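Local coordinates for carboxylesterase (Uncultured bacterium, PDB 5GMX), which probably hydrolyses carboxylic esters, and also oxyimino cephalosporins, as a family VIII carboxylesterase with a beta-lactamase-like fold, at residues A[20-25]-A[34-39]; A[317-320]-A[325-328]; A[330-335]-A[340-345]; A[359-364]-A[373-378]. All coordinates share one frame; numbering follows the deposited sequence.

Contact 1: residues A[20-25]-A[34-39]; sequences DAFAAN and ASFGLA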
loop_
_atom_site.group_PDB
_atom_site.type_symbol
_atom_site.label_atom_id
_atom_site.label_comp_id
_atom_site.label_asym_id
_atom_site.label_seq_id
_atom_site.Cartn_x
_atom_site.Cartn_y
_atom_site.Cartn_z
ATOM N N ASP A 20 -24.944 -4.188 -1.306
ATOM C CA ASP A 20 -25.657 -4.360 -0.047
ATOM C C ASP A 20 -24.683 -4.410 1.121
ATOM O O ASP A 20 -24.857 -3.679 2.104
ATOM C CB ASP A 20 -26.528 -5.621 -0.083
ATOM C CG ASP A 20 -27.653 -5.530 -1.119
ATOM O OD1 ASP A 20 -28.021 -4.398 -1.509
ATOM O OD2 ASP A 20 -28.176 -6.588 -1.539
ATOM N N ALA A 21 -23.625 -5.211 0.988
ATOM C CA ALA A 21 -22.656 -5.322 2.074
ATOM C C ALA A 21 -22.078 -3.941 2.370
ATOM O O ALA A 21 -21.996 -3.534 3.533
ATOM C CB ALA A 21 -21.564 -6.308 1.732
ATOM N N PHE A 22 -21.744 -3.199 1.312
ATOM C CA PHE A 22 -21.170 -1.872 1.495
ATOM C C PHE A 22 -22.150 -1.034 2.326
ATOM O O PHE A 22 -21.784 -0.487 3.382
ATOM C CB PHE A 22 -20.866 -1.225 0.137
ATOM C CG PHE A 22 -20.077 0.058 0.227
ATOM C CD1 PHE A 22 -18.782 0.055 0.714
ATOM C CD2 PHE A 22 -20.616 1.253 -0.213
ATOM C CE1 PHE A 22 -18.048 1.228 0.790
ATOM C CE2 PHE A 22 -19.887 2.431 -0.134
ATOM C CZ PHE A 22 -18.604 2.419 0.365
ATOM N N ALA A 23 -23.413 -1.022 1.895
ATOM C CA ALA A 23 -24.435 -0.207 2.550
ATOM C C ALA A 23 -24.603 -0.669 3.983
ATOM O O ALA A 23 -24.793 0.148 4.889
ATOM C CB ALA A 23 -25.766 -0.291 1.800
ATOM N N ALA A 24 -24.498 -1.982 4.181
ATOM C CA ALA A 24 -24.725 -2.563 5.494
ATOM C C ALA A 24 -23.733 -1.992 6.499
ATOM O O ALA A 24 -24.105 -1.712 7.641
ATOM C CB ALA A 24 -24.623 -4.078 5.439
ATOM N N ASN A 25 -22.489 -1.759 6.066
ATOM C CA ASN A 25 -21.475 -1.282 7.005
ATOM C C ASN A 25 -21.821 0.102 7.543
ATOM O O ASN A 25 -21.376 0.483 8.625
ATOM C CB ASN A 25 -20.092 -1.261 6.359
ATOM C CG ASN A 25 -19.480 -2.635 6.258
ATOM O OD1 ASN A 25 -19.727 -3.494 7.096
ATOM N ND2 ASN A 25 -18.692 -2.858 5.215
ATOM N N ALA A 34 -16.754 6.370 3.194
ATOM C CA ALA A 34 -16.023 5.246 2.626
ATOM C C ALA A 34 -16.166 5.147 1.120
ATOM O O ALA A 34 -17.150 5.606 0.528
ATOM C CB ALA A 34 -16.469 3.943 3.280
ATOM N N SER A 35 -15.173 4.514 0.513
ATOM C CA SER A 35 -15.174 4.238 -0.909
ATOM C C SER A 35 -14.697 2.809 -1.145
ATOM O O SER A 35 -13.849 2.280 -0.406
ATOM C CB SER A 35 -14.280 5.220 -1.652
ATOM O OG SER A 35 -12.929 5.055 -1.257
ATOM N N PHE A 36 -15.253 2.196 -2.184
ATOM C CA PHE A 36 -14.994 0.806 -2.507
ATOM C C PHE A 36 -14.929 0.597 -4.020
ATOM O O PHE A 36 -15.747 1.135 -4.776
ATOM C CB PHE A 36 -16.076 -0.094 -1.898
ATOM C CG PHE A 36 -15.939 -1.541 -2.278
ATOM C CD1 PHE A 36 -16.641 -2.057 -3.359
ATOM C CD2 PHE A 36 -15.078 -2.373 -1.587
ATOM C CE1 PHE A 36 -16.491 -3.380 -3.733
ATOM C CE2 PHE A 36 -14.932 -3.703 -1.949
ATOM C CZ PHE A 36 -15.643 -4.209 -3.013
ATOM N N GLY A 37 -13.980 -0.213 -4.461
ATOM C CA GLY A 37 -13.887 -0.576 -5.861
ATOM C C GLY A 37 -13.688 -2.072 -6.035
ATOM O O GLY A 37 -13.107 -2.751 -5.176
ATOM N N LEU A 38 -14.197 -2.589 -7.148
ATOM C CA LEU A 38 -14.015 -3.981 -7.505
ATOM C C LEU A 38 -13.839 -4.103 -9.014
ATOM O O LEU A 38 -14.669 -3.625 -9.799
ATOM C CB LEU A 38 -15.195 -4.832 -7.022
ATOM C CG LEU A 38 -15.161 -6.338 -7.343
ATOM C CD1 LEU A 38 -14.126 -7.061 -6.512
ATOM C CD2 LEU A 38 -16.526 -6.992 -7.140
ATOM N N ALA A 39 -12.731 -4.715 -9.414
ATOM C CA ALA A 39 -12.437 -4.967 -10.813
ATOM C C ALA A 39 -12.477 -6.460 -11.095
ATOM O O ALA A 39 -11.979 -7.268 -10.310
ATOM C CB ALA A 39 -11.084 -4.383 -11.202
#
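Phe22 reaches from helix 16-27 down to strand 33-40 and meets Phe36 and Ala34 with the outer end of its ring. This is the tight part of the contact. Phe22 CE1 lies 3.6 Å from Phe36 CB, and Phe22 CZ is 3.9 Å from Ala34 CB. The rim of the same ring also meets the strand backbone, since Ala34 O sits near the ring plane, 3.5 Å from Phe22 CZ. With CG of Phe22 anti to the backbone N (chi1 -171°), the ring drops away from the helix toward the strand. The two phenylalanines do not stack; their side chains slide past each other in opposite directions, and the ring of Phe36 runs on beyond Phe22 to Leu379 of helix 374-385. Leu48 on the next strand and the edge-to-face ring of Phe26 enclose Phe22 further.

The far side of the helix is looser. Asp20 is exposed there, Ala23 and Ala24 are partly so, and none of the three approaches the strand. The short axes run nearly antiparallel, 164° apart and 10.3 Å from each other, a spacing bridged by one aromatic side chain. Helix-on-sheet packing of this kind belongs to the alpha/beta part of the beta-lactamase fold. No hydrogen bond joins the two segments, so cohesion here is essentially apolar, resting on the burial of Phe22 against a methyl and a methylene group.

Contact 2: residues A[317-320]-A[325-328]; sequences RMRW and ILNK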
loop_
_atom_site.group_PDB
_atom_site.type_symbol
_atom_site.label_atom_id
_atom_site.label_comp_id
_atom_site.label_asym_id
_atom_site.label_seq_id
_atom_site.Cartn_x
_atom_site.Cartn_y
_atom_site.Cartn_z
ATOM N N ARG A 317 2.988 -14.393 12.514
ATOM C CA ARG A 317 3.613 -14.965 11.333
ATOM C C ARG A 317 3.145 -14.213 10.082
ATOM O O ARG A 317 1.964 -14.216 9.754
ATOM C CB ARG A 317 3.286 -16.445 11.201
ATOM C CG ARG A 317 3.735 -17.300 12.352
ATOM C CD ARG A 317 3.530 -18.765 12.014
ATOM N NE ARG A 317 4.432 -19.202 10.952
ATOM C CZ ARG A 317 4.067 -19.968 9.927
ATOM N NH1 ARG A 317 2.809 -20.372 9.815
ATOM N NH2 ARG A 317 4.959 -20.322 9.011
HETATM N N MSE A 318 4.073 -13.555 9.398
HETATM C CA MSE A 318 3.770 -12.880 8.153
HETATM C C MSE A 318 4.344 -13.685 7.011
HETATM O O MSE A 318 5.451 -14.244 7.112
HETATM C CB MSE A 318 4.329 -11.459 8.142
HETATM C CG MSE A 318 3.770 -10.570 9.229
HETATM SE SE MSE A 318 1.855 -10.241 8.900
HETATM C CE MSE A 318 2.027 -9.153 7.280
ATOM N N ARG A 319 3.561 -13.752 5.940
ATOM C CA ARG A 319 3.962 -14.399 4.707
ATOM C C ARG A 319 4.300 -13.331 3.667
ATOM O O ARG A 319 3.416 -12.811 2.980
ATOM C CB ARG A 319 2.854 -15.323 4.209
ATOM C CG ARG A 319 3.264 -16.202 3.057
ATOM C CD ARG A 319 2.114 -17.080 2.628
ATOM N NE ARG A 319 2.387 -17.713 1.344
ATOM C CZ ARG A 319 1.473 -17.935 0.410
ATOM N NH1 ARG A 319 0.208 -17.579 0.612
ATOM N NH2 ARG A 319 1.828 -18.523 -0.723
ATOM N N TRP A 320 5.585 -13.005 3.573
ATOM C CA TRP A 320 6.062 -11.909 2.737
ATOM C C TRP A 320 6.557 -12.365 1.369
ATOM O O TRP A 320 7.332 -13.346 1.248
ATOM C CB TRP A 320 7.208 -11.156 3.431
ATOM C CG TRP A 320 6.840 -10.380 4.658
ATOM C CD1 TRP A 320 7.264 -10.624 5.938
ATOM C CD2 TRP A 320 6.014 -9.212 4.728
ATOM N NE1 TRP A 320 6.742 -9.691 6.799
ATOM C CE2 TRP A 320 5.967 -8.814 6.086
ATOM C CE3 TRP A 320 5.302 -8.466 3.781
ATOM C CZ2 TRP A 320 5.239 -7.708 6.517
ATOM C CZ3 TRP A 320 4.577 -7.367 4.211
ATOM C CH2 TRP A 320 4.550 -7.000 5.569
ATOM N N ILE A 325 1.935 -8.503 0.997
ATOM C CA ILE A 325 1.433 -9.520 1.904
ATOM C C ILE A 325 0.782 -10.637 1.098
ATOM O O ILE A 325 -0.088 -10.383 0.266
ATOM C CB ILE A 325 0.392 -8.947 2.883
ATOM C CG1 ILE A 325 1.019 -7.864 3.769
ATOM C CG2 ILE A 325 -0.217 -10.059 3.727
ATOM C CD1 ILE A 325 -0.005 -7.149 4.647
ATOM N N LEU A 326 1.214 -11.866 1.327
ATOM C CA LEU A 326 0.573 -13.013 0.702
ATOM C C LEU A 326 -0.508 -13.539 1.636
ATOM O O LEU A 326 -0.406 -13.411 2.858
ATOM C CB LEU A 326 1.588 -14.106 0.365
ATOM C CG LEU A 326 2.657 -13.744 -0.673
ATOM C CD1 LEU A 326 3.564 -14.944 -0.975
ATOM C CD2 LEU A 326 2.030 -13.228 -1.946
ATOM N N ASN A 327 -1.552 -14.103 1.043
ATOM C CA ASN A 327 -2.742 -14.497 1.771
ATOM C C ASN A 327 -2.451 -15.516 2.864
ATOM O O ASN A 327 -1.614 -16.407 2.712
ATOM C CB ASN A 327 -3.787 -15.043 0.796
ATOM C CG ASN A 327 -5.197 -14.947 1.338
ATOM O OD1 ASN A 327 -5.420 -14.436 2.436
ATOM N ND2 ASN A 327 -6.159 -15.402 0.555
ATOM N N LYS A 328 -3.149 -15.345 3.977
ATOM C CA LYS A 328 -3.071 -16.230 5.122
ATOM C C LYS A 328 -4.388 -16.163 5.872
ATOM O O LYS A 328 -4.909 -15.069 6.112
ATOM C CB LYS A 328 -1.932 -15.827 6.052
ATOM C CG LYS A 328 -1.857 -16.670 7.312
ATOM C CD LYS A 328 -0.886 -16.072 8.311
ATOM C CE LYS A 328 -1.295 -16.399 9.739
ATOM N NZ LYS A 328 -0.654 -15.452 10.701
HETATM O O HOH W 1 0.638 -13.007 5.663
#
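Arg319 holds CG anti to its own amide nitrogen (chi1 -171°) and stays extended as far as NE, which carries its guanidinium across Leu326 at about a right angle; Lys328, likewise stretched out beyond CG, reaches back to Arg317. Leu326 CB lies over one face of the guanidinium, toward its rim, 3.5 Å above the plane. Within that plane, Arg319 NH1 donates to a lone pair of Asn327 O at 3.0 Å, so one group is packed on its face and bonded at its edge. Glu305, in a salt bridge with NE, and the carbonyl of Pro336, bound by NH1, hold it further. At the other end, Lys328 NZ donates to a lone pair of Arg317 O, also at 3.0 Å.

The backbones join directly as well. Leu326 N meets Arg319 O at 2.9 Å in a nearly straight bond (164°), part of a single bridge pairing Trp320 with Ile325. The other polar backbone atoms of the same two residues are joined through a water, which accepts from Arg319 N and donates to Leu326 O, where the chains have begun to part.

An apolar cluster completes the contact: Ile325 CG1 comes within 3.6 Å of Trp320 CZ3 and 3.9 Å of Met318 CE, the methyl of a selenomethionine that lies over a face of the indole. Trp320 also touches His341, so the cluster borders the probable active site. Two cationic side chains thus donate N-H groups to backbone carbonyls of the opposite segment, a chemistry that ties strand 317-320 to the end of the main sheet without needing an acidic partner across the contact.

Contact 3: residues A[330-335]-A[340-345]; sequences ELYGPN and GHSGWG. With PMS (phenylmethanesulfonic acid), chain C.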
loop_
_atom_site.group_PDB
_atom_site.type_symbol
_atom_site.label_atom_id
_atom_site.label_comp_id
_atom_site.label_asym_id
_atom_site.label_seq_id
_atom_site.Cartn_x
_atom_site.Cartn_y
_atom_site.Cartn_z
ATOM N N GLU A 330 -7.290 -16.635 4.958
ATOM C CA GLU A 330 -8.315 -15.983 4.138
ATOM C C GLU A 330 -8.475 -14.475 4.370
ATOM O O GLU A 330 -9.547 -13.908 4.133
ATOM C CB GLU A 330 -9.659 -16.691 4.333
ATOM C CG GLU A 330 -9.594 -18.164 3.928
ATOM C CD GLU A 330 -10.925 -18.708 3.431
ATOM O OE1 GLU A 330 -11.980 -18.225 3.894
ATOM O OE2 GLU A 330 -10.912 -19.614 2.565
ATOM N N LEU A 331 -7.394 -13.837 4.804
ATOM C CA LEU A 331 -7.320 -12.383 4.921
ATOM C C LEU A 331 -7.784 -11.710 3.637
ATOM O O LEU A 331 -8.516 -10.721 3.674
ATOM C CB LEU A 331 -5.891 -11.951 5.241
ATOM C CG LEU A 331 -5.553 -10.459 5.233
ATOM C CD1 LEU A 331 -6.308 -9.698 6.304
ATOM C CD2 LEU A 331 -4.059 -10.282 5.408
ATOM N N TYR A 332 -7.364 -12.270 2.506
ATOM C CA TYR A 332 -7.694 -11.716 1.200
ATOM C C TYR A 332 -8.557 -12.664 0.380
ATOM O O TYR A 332 -8.359 -12.791 -0.833
ATOM C CB TYR A 332 -6.415 -11.384 0.413
ATOM C CG TYR A 332 -5.587 -10.278 1.018
ATOM C CD1 TYR A 332 -6.192 -9.192 1.639
ATOM C CD2 TYR A 332 -4.197 -10.318 0.968
ATOM C CE1 TYR A 332 -5.442 -8.183 2.194
ATOM C CE2 TYR A 332 -3.438 -9.313 1.522
ATOM C CZ TYR A 332 -4.063 -8.249 2.133
ATOM O OH TYR A 332 -3.303 -7.245 2.689
ATOM N N GLY A 333 -9.508 -13.331 1.038
ATOM C CA GLY A 333 -10.435 -14.220 0.355
ATOM C C GLY A 333 -9.980 -15.671 0.295
ATOM O O GLY A 333 -9.000 -16.050 0.953
ATOM N N PRO A 334 -10.691 -16.495 -0.501
ATOM C CA PRO A 334 -10.504 -17.953 -0.628
ATOM C C PRO A 334 -9.334 -18.428 -1.506
ATOM O O PRO A 334 -8.972 -19.600 -1.409
ATOM C CB PRO A 334 -11.827 -18.412 -1.250
ATOM C CG PRO A 334 -12.286 -17.238 -2.038
ATOM C CD PRO A 334 -11.872 -16.027 -1.252
ATOM N N ASN A 335 -8.765 -17.571 -2.351
ATOM C CA ASN A 335 -7.580 -17.964 -3.114
ATOM C C ASN A 335 -6.349 -17.844 -2.210
ATOM O O ASN A 335 -6.000 -16.743 -1.764
ATOM C CB ASN A 335 -7.438 -17.116 -4.393
ATOM C CG ASN A 335 -6.179 -17.446 -5.203
ATOM O OD1 ASN A 335 -5.449 -18.395 -4.905
ATOM N ND2 ASN A 335 -5.930 -16.655 -6.248
ATOM N N GLY A 340 -1.682 -8.656 -1.578
ATOM C CA GLY A 340 -2.066 -7.267 -1.490
ATOM C C GLY A 340 -1.392 -6.582 -0.329
ATOM O O GLY A 340 -0.319 -6.985 0.096
ATOM N N HIS A 341 -2.018 -5.521 0.159
ATOM C CA HIS A 341 -1.533 -4.853 1.350
ATOM C C HIS A 341 -2.663 -4.101 2.026
ATOM O O HIS A 341 -3.570 -3.589 1.371
ATOM C CB HIS A 341 -0.384 -3.893 1.029
ATOM C CG HIS A 341 0.723 -3.942 2.036
ATOM N ND1 HIS A 341 0.590 -3.437 3.310
ATOM C CD2 HIS A 341 1.973 -4.456 1.960
ATOM C CE1 HIS A 341 1.715 -3.633 3.977
ATOM N NE2 HIS A 341 2.571 -4.246 3.180
ATOM N N SER A 342 -2.603 -4.066 3.348
ATOM C CA SER A 342 -3.612 -3.395 4.141
ATOM C C SER A 342 -3.006 -2.205 4.859
ATOM O O SER A 342 -1.786 -2.093 4.978
ATOM C CB SER A 342 -4.225 -4.367 5.144
ATOM O OG SER A 342 -4.686 -5.529 4.484
ATOM N N GLY A 343 -3.865 -1.333 5.366
ATOM C CA GLY A 343 -3.397 -0.154 6.055
ATOM C C GLY A 343 -4.008 -0.002 7.427
ATOM O O GLY A 343 -5.111 -0.476 7.701
ATOM N N TRP A 344 -3.268 0.667 8.295
ATOM C CA TRP A 344 -3.735 0.989 9.632
ATOM C C TRP A 344 -5.104 1.657 9.592
ATOM O O TRP A 344 -5.283 2.664 8.909
ATOM C CB TRP A 344 -2.713 1.895 10.313
ATOM C CG TRP A 344 -2.961 2.177 11.740
ATOM C CD1 TRP A 344 -3.576 1.369 12.650
ATOM C CD2 TRP A 344 -2.583 3.364 12.440
ATOM N NE1 TRP A 344 -3.621 1.991 13.876
ATOM C CE2 TRP A 344 -3.014 3.217 13.773
ATOM C CE3 TRP A 344 -1.932 4.546 12.065
ATOM C CZ2 TRP A 344 -2.806 4.203 14.736
ATOM C CZ3 TRP A 344 -1.729 5.525 13.020
ATOM C CH2 TRP A 344 -2.164 5.347 14.340
ATOM N N GLY A 345 -6.077 1.077 10.294
ATOM C CA GLY A 345 -7.397 1.678 10.375
ATOM C C GLY A 345 -8.468 0.937 9.597
ATOM O O GLY A 345 -9.634 0.978 9.966
HETATM C C PMS C . 1.818 2.207 8.582
HETATM S S PMS C . 0.760 0.870 8.070
HETATM C C1 PMS C . 1.938 2.304 10.093
HETATM C C2 PMS C . 1.077 3.122 10.812
HETATM C C3 PMS C . 1.190 3.214 12.193
HETATM C C4 PMS C . 2.168 2.493 12.860
HETATM C C5 PMS C . 3.032 1.676 12.145
HETATM C C6 PMS C . 2.918 1.587 10.765
HETATM O O2S PMS C . 0.754 -0.316 9.008
HETATM O O1S PMS C . -0.694 1.277 8.114
#
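Tyr332 crosses from a loop to strand 339-342 and makes a single hydroxyl-to-hydroxyl hydrogen bond, Tyr332 OH to Ser342 OG at 2.8 Å, as the polar link between the segments. Either oxygen could be the donor. The phenol lies close to the strand backbone: Tyr332 OH is 3.3 Å from His341 CA, and Tyr332 CE2 is 3.6 Å from the amide N of Gly340, which has no side chain on the side turned to the ring. Leu331 CG lies above one face of the ring, and the ring of Phe350 meets it with the two planes at about 15°. Ser342 sets OG beside its own backbone N (chi1 -53°), turned toward the tyrosine.

Beyond Ser342 the strand ends and the chain runs on into the ligand pocket. Trp344 N donates to O1S of the bound phenylmethanesulfonic acid at 2.7 Å, and Trp344 CE3 lies 3.4 Å from C3 of the ligand's phenyl ring. The sequence His341-Ser342-Gly343 probably occupies the place of the KTG motif of class C beta-lactamases, and the amide of Trp344 is consistent with one arm of an oxyanion hole. His341 ND1 bonds to Ser342 O at 3.2 Å.

Asn327 grips the backbone of the type I turn from Glu330 to Gly333. The whole joins this loop to strand 339-342, whose backbone pairs with strand 325-326 through Ile325 and with strand 348-352 through Gly349.

Contact 4: residues A[359-364]-A[373-378]; sequences MGYAMN and DPRGVR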
loop_
_atom_site.group_PDB
_atom_site.type_symbol
_atom_site.label_atom_id
_atom_site.label_comp_id
_atom_site.label_asym_id
_atom_site.label_seq_id
_atom_site.Cartn_x
_atom_site.Cartn_y
_atom_site.Cartn_z
HETATM N N MSE A 359 -9.464 -5.691 -5.780
HETATM C CA MSE A 359 -10.393 -5.035 -4.872
HETATM C C MSE A 359 -9.719 -3.926 -4.088
HETATM O O MSE A 359 -8.566 -4.075 -3.652
HETATM C CB MSE A 359 -11.010 -6.053 -3.906
HETATM C CG MSE A 359 -12.050 -5.434 -2.975
HETATM SE SE MSE A 359 -12.857 -6.692 -1.684
HETATM C CE MSE A 359 -13.323 -8.129 -2.921
ATOM N N GLY A 360 -10.443 -2.823 -3.895
ATOM C CA GLY A 360 -9.914 -1.694 -3.150
ATOM C C GLY A 360 -10.908 -1.095 -2.171
ATOM O O GLY A 360 -12.095 -0.994 -2.467
ATOM N N TYR A 361 -10.425 -0.684 -1.001
ATOM C CA TYR A 361 -11.317 -0.120 0.006
ATOM C C TYR A 361 -10.598 0.923 0.863
ATOM O O TYR A 361 -9.501 0.668 1.398
ATOM C CB TYR A 361 -11.912 -1.250 0.853
ATOM C CG TYR A 361 -12.714 -0.805 2.054
ATOM C CD1 TYR A 361 -13.819 0.034 1.919
ATOM C CD2 TYR A 361 -12.400 -1.275 3.319
ATOM C CE1 TYR A 361 -14.554 0.439 3.033
ATOM C CE2 TYR A 361 -13.136 -0.907 4.427
ATOM C CZ TYR A 361 -14.194 -0.035 4.284
ATOM O OH TYR A 361 -14.888 0.324 5.409
ATOM N N ALA A 362 -11.191 2.115 0.948
ATOM C CA ALA A 362 -10.570 3.211 1.701
ATOM C C ALA A 362 -11.625 4.045 2.420
ATOM O O ALA A 362 -12.637 4.413 1.828
ATOM C CB ALA A 362 -9.733 4.094 0.779
HETATM N N MSE A 363 -11.375 4.368 3.685
HETATM C CA MSE A 363 -12.377 5.025 4.516
HETATM C C MSE A 363 -11.717 5.951 5.531
HETATM O O MSE A 363 -10.514 5.862 5.757
HETATM C CB MSE A 363 -13.235 3.977 5.225
HETATM C CG MSE A 363 -12.606 3.391 6.482
HETATM SE SE MSE A 363 -10.859 2.486 6.280
HETATM C CE MSE A 363 -11.229 1.473 4.719
ATOM N N ASN A 364 -12.495 6.845 6.141
ATOM C CA ASN A 364 -11.906 7.813 7.057
ATOM C C ASN A 364 -12.124 7.511 8.547
ATOM O O ASN A 364 -11.526 8.170 9.401
ATOM C CB ASN A 364 -12.411 9.225 6.724
ATOM C CG ASN A 364 -13.909 9.391 6.930
ATOM O OD1 ASN A 364 -14.652 8.419 7.048
ATOM N ND2 ASN A 364 -14.357 10.639 6.939
ATOM N N ASP A 373 -9.953 -5.990 8.909
ATOM C CA ASP A 373 -11.151 -5.309 9.422
ATOM C C ASP A 373 -12.448 -6.030 9.007
ATOM O O ASP A 373 -12.563 -6.471 7.860
ATOM C CB ASP A 373 -11.178 -3.856 8.927
ATOM C CG ASP A 373 -12.193 -2.991 9.668
ATOM O OD1 ASP A 373 -13.414 -3.217 9.513
ATOM O OD2 ASP A 373 -11.767 -2.064 10.391
ATOM N N PRO A 374 -13.419 -6.149 9.941
ATOM C CA PRO A 374 -14.758 -6.730 9.726
ATOM C C PRO A 374 -15.498 -6.180 8.498
ATOM O O PRO A 374 -16.145 -6.947 7.770
ATOM C CB PRO A 374 -15.511 -6.347 11.005
ATOM C CG PRO A 374 -14.460 -6.255 12.034
ATOM C CD PRO A 374 -13.208 -5.779 11.354
ATOM N N ARG A 375 -15.423 -4.868 8.293
ATOM C CA ARG A 375 -16.011 -4.227 7.119
ATOM C C ARG A 375 -15.485 -4.876 5.835
ATOM O O ARG A 375 -16.250 -5.211 4.906
ATOM C CB ARG A 375 -15.708 -2.729 7.139
ATOM C CG ARG A 375 -16.293 -2.021 8.358
ATOM C CD ARG A 375 -15.813 -0.583 8.472
ATOM N NE ARG A 375 -14.443 -0.488 8.974
ATOM C CZ ARG A 375 -13.815 0.661 9.213
ATOM N NH1 ARG A 375 -14.437 1.816 8.986
ATOM N NH2 ARG A 375 -12.567 0.654 9.677
ATOM N N GLY A 376 -14.166 -5.064 5.809
ATOM C CA GLY A 376 -13.493 -5.712 4.701
ATOM C C GLY A 376 -13.869 -7.168 4.554
ATOM O O GLY A 376 -14.064 -7.645 3.441
ATOM N N VAL A 377 -13.964 -7.878 5.675
ATOM C CA VAL A 377 -14.365 -9.281 5.658
ATOM C C VAL A 377 -15.728 -9.443 4.994
ATOM O O VAL A 377 -15.918 -10.317 4.142
ATOM C CB VAL A 377 -14.417 -9.871 7.075
ATOM C CG1 VAL A 377 -14.950 -11.292 7.035
ATOM C CG2 VAL A 377 -13.033 -9.821 7.722
ATOM N N ARG A 378 -16.656 -8.566 5.371
ATOM C CA ARG A 378 -18.008 -8.569 4.824
ATOM C C ARG A 378 -18.008 -8.322 3.323
ATOM O O ARG A 378 -18.698 -9.023 2.555
ATOM C CB ARG A 378 -18.862 -7.508 5.524
ATOM C CG ARG A 378 -20.339 -7.581 5.201
ATOM C CD ARG A 378 -21.126 -6.566 6.026
ATOM N NE ARG A 378 -22.476 -7.035 6.333
ATOM C CZ ARG A 378 -23.226 -6.555 7.323
ATOM N NH1 ARG A 378 -22.754 -5.592 8.105
ATOM N NH2 ARG A 378 -24.446 -7.038 7.535
#
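Tyr361 and Met363, on strand 357-363, meet Arg375 in the first turn of helix 374-385, an example of an N-capped helix packed on the antiparallel sheet of the beta-lactamase fold. The short axes are 10.4 Å apart, with their directions 148° from each other.

Van der Waals packing makes the direct contact. Tyr361 OH abuts the aliphatic part of the arginine, 3.3 Å from Arg375 CD and 3.6 Å from Arg375 CB; the two side chains cross at about a right angle, with ring and guanidinium planes 85° apart. Met363, a selenomethionine, places CG between its backbone N and carbonyl carbon (chi1 81°), from where this methylene sits 3.5 Å from Arg375 NH1. Its chain then doubles back so that CE lies over one face of the Tyr361 ring. Gly376 follows Arg375, and its bare backbone faces the tyrosine.

Ionic bonding fixes the arginine, first from within its own segment. Arg375 grips Asp373 side-on: Arg375 NE donates to Asp373 OD1 at 3.0 Å and Arg375 NH2 to Asp373 OD2 at 2.9 Å, both oxygens being met from above the carboxylate plane. From outside the segment, Glu31 forms a salt bridge with Arg375 NH1, and the carbonyl of Gln365 accepts a hydrogen bond from the same nitrogen. Two carboxylates, those of Asp373 and Glu31, would be expected to stabilise the buried cation.

Capping is the last kind. Asp373 stands at the N-cap, and its OD1, already bound to Arg375 NE, uses its anti lone pair to accept from Arg375 N at 2.9 Å.

Along the chain the four contacts follow in series, each closing before the next opens, and all reach the same antiparallel sheet. The centres of contacts 1 and 4 lie about 8 Å apart: their strands, 33-40 and 357-363, are neighbours, joined by bonds such as Gly37 N to Gly360 O, and helices 16-27 and 374-385 pack beside each other. Contacts 2 and 3, about 9 Å between centres, share the neighbouring strands 325-326 and 339-342. Contact 3 is also about 9 Å from contact 4, centre to centre, whereas the centres of contacts 1 and 2 are about 24 Å apart. The sheet therefore connects the terminal helices with the pocket that holds phenylmethanesulfonic acid, which contact 3 enters directly.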